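Local atomic coordinates of ketosynthase (Streptomyces sp. MSC090213JE08, PDB entry 6KXE), a protein that probably acts as a 3-oxoacyl-[acyl-carrier-protein] synthase, condensing acyl units on an acyl carrier protein, as in other ketosynthases of the thiolase superfamily. Residues Ile354-Ala359 with Val366-Leu371. Residues are numbered along the deposited sequence; the frame is centred on the assembly and turned at random.
Sequences IALVCA and VAVAVL
V368 is gripped on one face of this antiparallel pair by two neighbours of the opposite strand: its CG1 lies 3.7 Å from L356 CG, and its CG2 comes to 3.5 Å from C358 CB. With CG1 anti to the backbone N (chi1 176°), one methyl of the valine faces L356 and the other faces C358. Further along the same face, I354 CG2 meets V370 CG1 at 3.7 Å, and helix 265-280 packs over V368 and V370. An alanine in place of L356 would take away the branched end against V368 CG1 and would probably leave a gap beside that methyl. The two strands form the C-terminal beta hairpin of a thiolase-type fold, set between strand 287-291, parallel to 354-360, and strand 250-259, antiparallel to 365-373. Six backbone hydrogen bonds zip the hairpin, two at each of the pairs A355-L371, V357-A369 and A359-A367; L371 N to A355 O is 2.8 Å and nearly straight at 175°. The face of A355, V357, A359, A367, A369 and L371 is more loosely matched across the strands: A355 CB and L371 CB stay 4.4 Å apart. It is nonetheless buried rather than open to solvent, with helix 332-346 lying against A355 and V357.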
ATOM      1  N   ILE B 354     -11.944 -28.673   1.193  1.00 25.82           N
ATOM      2  CA  ILE B 354     -12.012 -27.194   0.985  1.00 26.18           C
ATOM      3  C   ILE B 354     -12.062 -26.451   2.322  1.00 25.03           C
ATOM      4  O   ILE B 354     -12.833 -26.810   3.236  1.00 25.99           O
ATOM      5  CB  ILE B 354     -13.189 -26.873   0.065  1.00 26.22           C
ATOM      6  CG1 ILE B 354     -12.998 -27.554  -1.293  1.00 29.69           C
ATOM      7  CG2 ILE B 354     -13.400 -25.367  -0.050  1.00 26.84           C
ATOM      8  CD1 ILE B 354     -11.800 -27.060  -2.054  1.00 29.27           C
ATOM      9  N   ALA B 355     -11.288 -25.375   2.415  1.00 25.10           N
ATOM     10  CA  ALA B 355     -11.363 -24.406   3.529  1.00 24.89           C
ATOM     11  C   ALA B 355     -11.702 -23.029   2.972  1.00 23.16           C
ATOM     12  O   ALA B 355     -11.276 -22.708   1.817  1.00 26.23           O
ATOM     13  CB  ALA B 355     -10.041 -24.391   4.249  1.00 25.85           C
ATOM     14  N   LEU B 356     -12.455 -22.274   3.743  1.00 22.80           N
ATOM     15  CA  LEU B 356     -12.862 -20.915   3.362  1.00 23.55           C
ATOM     16  C   LEU B 356     -12.445 -20.005   4.507  1.00 24.34           C
ATOM     17  O   LEU B 356     -12.723 -20.304   5.701  1.00 21.75           O
ATOM     18  CB  LEU B 356     -14.376 -20.907   3.107  1.00 26.32           C
ATOM     19  CG  LEU B 356     -14.982 -19.575   2.676  1.00 27.88           C
ATOM     20  CD1 LEU B 356     -16.260 -19.791   1.873  1.00 30.96           C
ATOM     21  CD2 LEU B 356     -15.257 -18.679   3.875  1.00 29.44           C
ATOM     22  N   VAL B 357     -11.819 -18.891   4.149  1.00 23.67           N
ATOM     23  CA  VAL B 357     -11.416 -17.871   5.140  1.00 22.98           C
ATOM     24  C   VAL B 357     -12.059 -16.583   4.685  1.00 23.20           C
ATOM     25  O   VAL B 357     -11.922 -16.247   3.474  1.00 22.46           O
ATOM     26  CB  VAL B 357      -9.888 -17.760   5.147  1.00 24.66           C
ATOM     27  CG1 VAL B 357      -9.443 -16.622   6.013  1.00 27.21           C
ATOM     28  CG2 VAL B 357      -9.282 -19.069   5.637  1.00 26.50           C
ATOM     29  N   CYS B 358     -12.668 -15.845   5.585  1.00 23.64           N
ATOM     30  CA  CYS B 358     -13.202 -14.539   5.151  1.00 23.60           C
ATOM     31  C   CYS B 358     -13.034 -13.497   6.229  1.00 21.56           C
ATOM     32  O   CYS B 358     -12.809 -13.824   7.379  1.00 20.88           O
ATOM     33  CB  CYS B 358     -14.638 -14.674   4.708  1.00 32.02           C
ATOM     34  SG  CYS B 358     -15.673 -15.197   6.067  1.00 37.37           S
ATOM     35  N   ALA B 359     -13.066 -12.244   5.811  1.00 22.41           N
ATOM     36  CA  ALA B 359     -12.910 -11.137   6.757  1.00 22.04           C
ATOM     37  C   ALA B 359     -13.669  -9.941   6.254  1.00 21.54           C
ATOM     38  O   ALA B 359     -13.828  -9.768   5.006  1.00 22.74           O
ATOM     39  CB  ALA B 359     -11.441 -10.795   6.914  1.00 24.64           C
ATOM     40  N   VAL B 366     -14.419  -6.452   1.903  1.00 26.54           N
ATOM     41  CA  VAL B 366     -14.770  -7.840   2.298  1.00 25.48           C
ATOM     42  C   VAL B 366     -13.936  -8.754   1.427  1.00 23.50           C
ATOM     43  O   VAL B 366     -13.728  -8.421   0.212  1.00 24.47           O
ATOM     44  CB  VAL B 366     -16.275  -8.037   2.049  1.00 27.71           C
ATOM     45  CG1 VAL B 366     -16.644  -9.484   2.203  1.00 28.97           C
ATOM     46  CG2 VAL B 366     -17.084  -7.135   2.964  1.00 28.25           C
ATOM     47  N   ALA B 367     -13.417  -9.847   1.974  1.00 23.51           N
ATOM     48  CA  ALA B 367     -12.554 -10.724   1.169  1.00 21.35           C
ATOM     49  C   ALA B 367     -12.771 -12.157   1.601  1.00 22.40           C
ATOM     50  O   ALA B 367     -12.958 -12.389   2.789  1.00 21.49           O
ATOM     51  CB  ALA B 367     -11.092 -10.346   1.274  1.00 21.28           C
ATOM     52  N   VAL B 368     -12.759 -13.043   0.618  1.00 20.53           N
ATOM     53  CA  VAL B 368     -12.925 -14.494   0.892  1.00 23.36           C
ATOM     54  C   VAL B 368     -11.878 -15.246   0.104  1.00 23.01           C
ATOM     55  O   VAL B 368     -11.774 -15.030  -1.124  1.00 24.95           O
ATOM     56  CB  VAL B 368     -14.334 -14.976   0.527  1.00 26.30           C
ATOM     57  CG1 VAL B 368     -14.453 -16.490   0.712  1.00 26.31           C
ATOM     58  CG2 VAL B 368     -15.424 -14.235   1.304  1.00 27.40           C
ATOM     59  N   ALA B 369     -11.155 -16.134   0.775  1.00 24.03           N
ATOM     60  CA  ALA B 369     -10.233 -17.055   0.091  1.00 20.91           C
ATOM     61  C   ALA B 369     -10.773 -18.488   0.202  1.00 23.17           C
ATOM     62  O   ALA B 369     -11.228 -18.902   1.287  1.00 23.00           O
ATOM     63  CB  ALA B 369      -8.847 -16.909   0.659  1.00 23.00           C
ATOM     64  N   VAL B 370     -10.650 -19.231  -0.880  1.00 23.94           N
ATOM     65  CA  VAL B 370     -10.999 -20.679  -0.919  1.00 24.96           C
ATOM     66  C   VAL B 370      -9.716 -21.458  -1.139  1.00 26.46           C
ATOM     67  O   VAL B 370      -9.057 -21.220  -2.164  1.00 24.52           O
ATOM     68  CB  VAL B 370     -12.023 -20.990  -2.021  1.00 24.16           C
ATOM     69  CG1 VAL B 370     -12.270 -22.482  -2.077  1.00 25.31           C
ATOM     70  CG2 VAL B 370     -13.322 -20.252  -1.792  1.00 26.85           C
ATOM     71  N   LEU B 371      -9.402 -22.384  -0.232  1.00 23.86           N
ATOM     72  CA  LEU B 371      -8.172 -23.196  -0.285  1.00 24.20           C
ATOM     73  C   LEU B 371      -8.568 -24.652  -0.515  1.00 24.50           C
ATOM     74  O   LEU B 371      -9.633 -25.036  -0.018  1.00 24.66           O
ATOM     75  CB  LEU B 371      -7.404 -23.079   1.026  1.00 24.09           C
ATOM     76  CG  LEU B 371      -7.103 -21.653   1.499  1.00 27.16           C
ATOM     77  CD1 LEU B 371      -6.344 -21.707   2.806  1.00 29.71           C
ATOM     78  CD2 LEU B 371      -6.333 -20.860   0.466  1.00 25.98           C
TER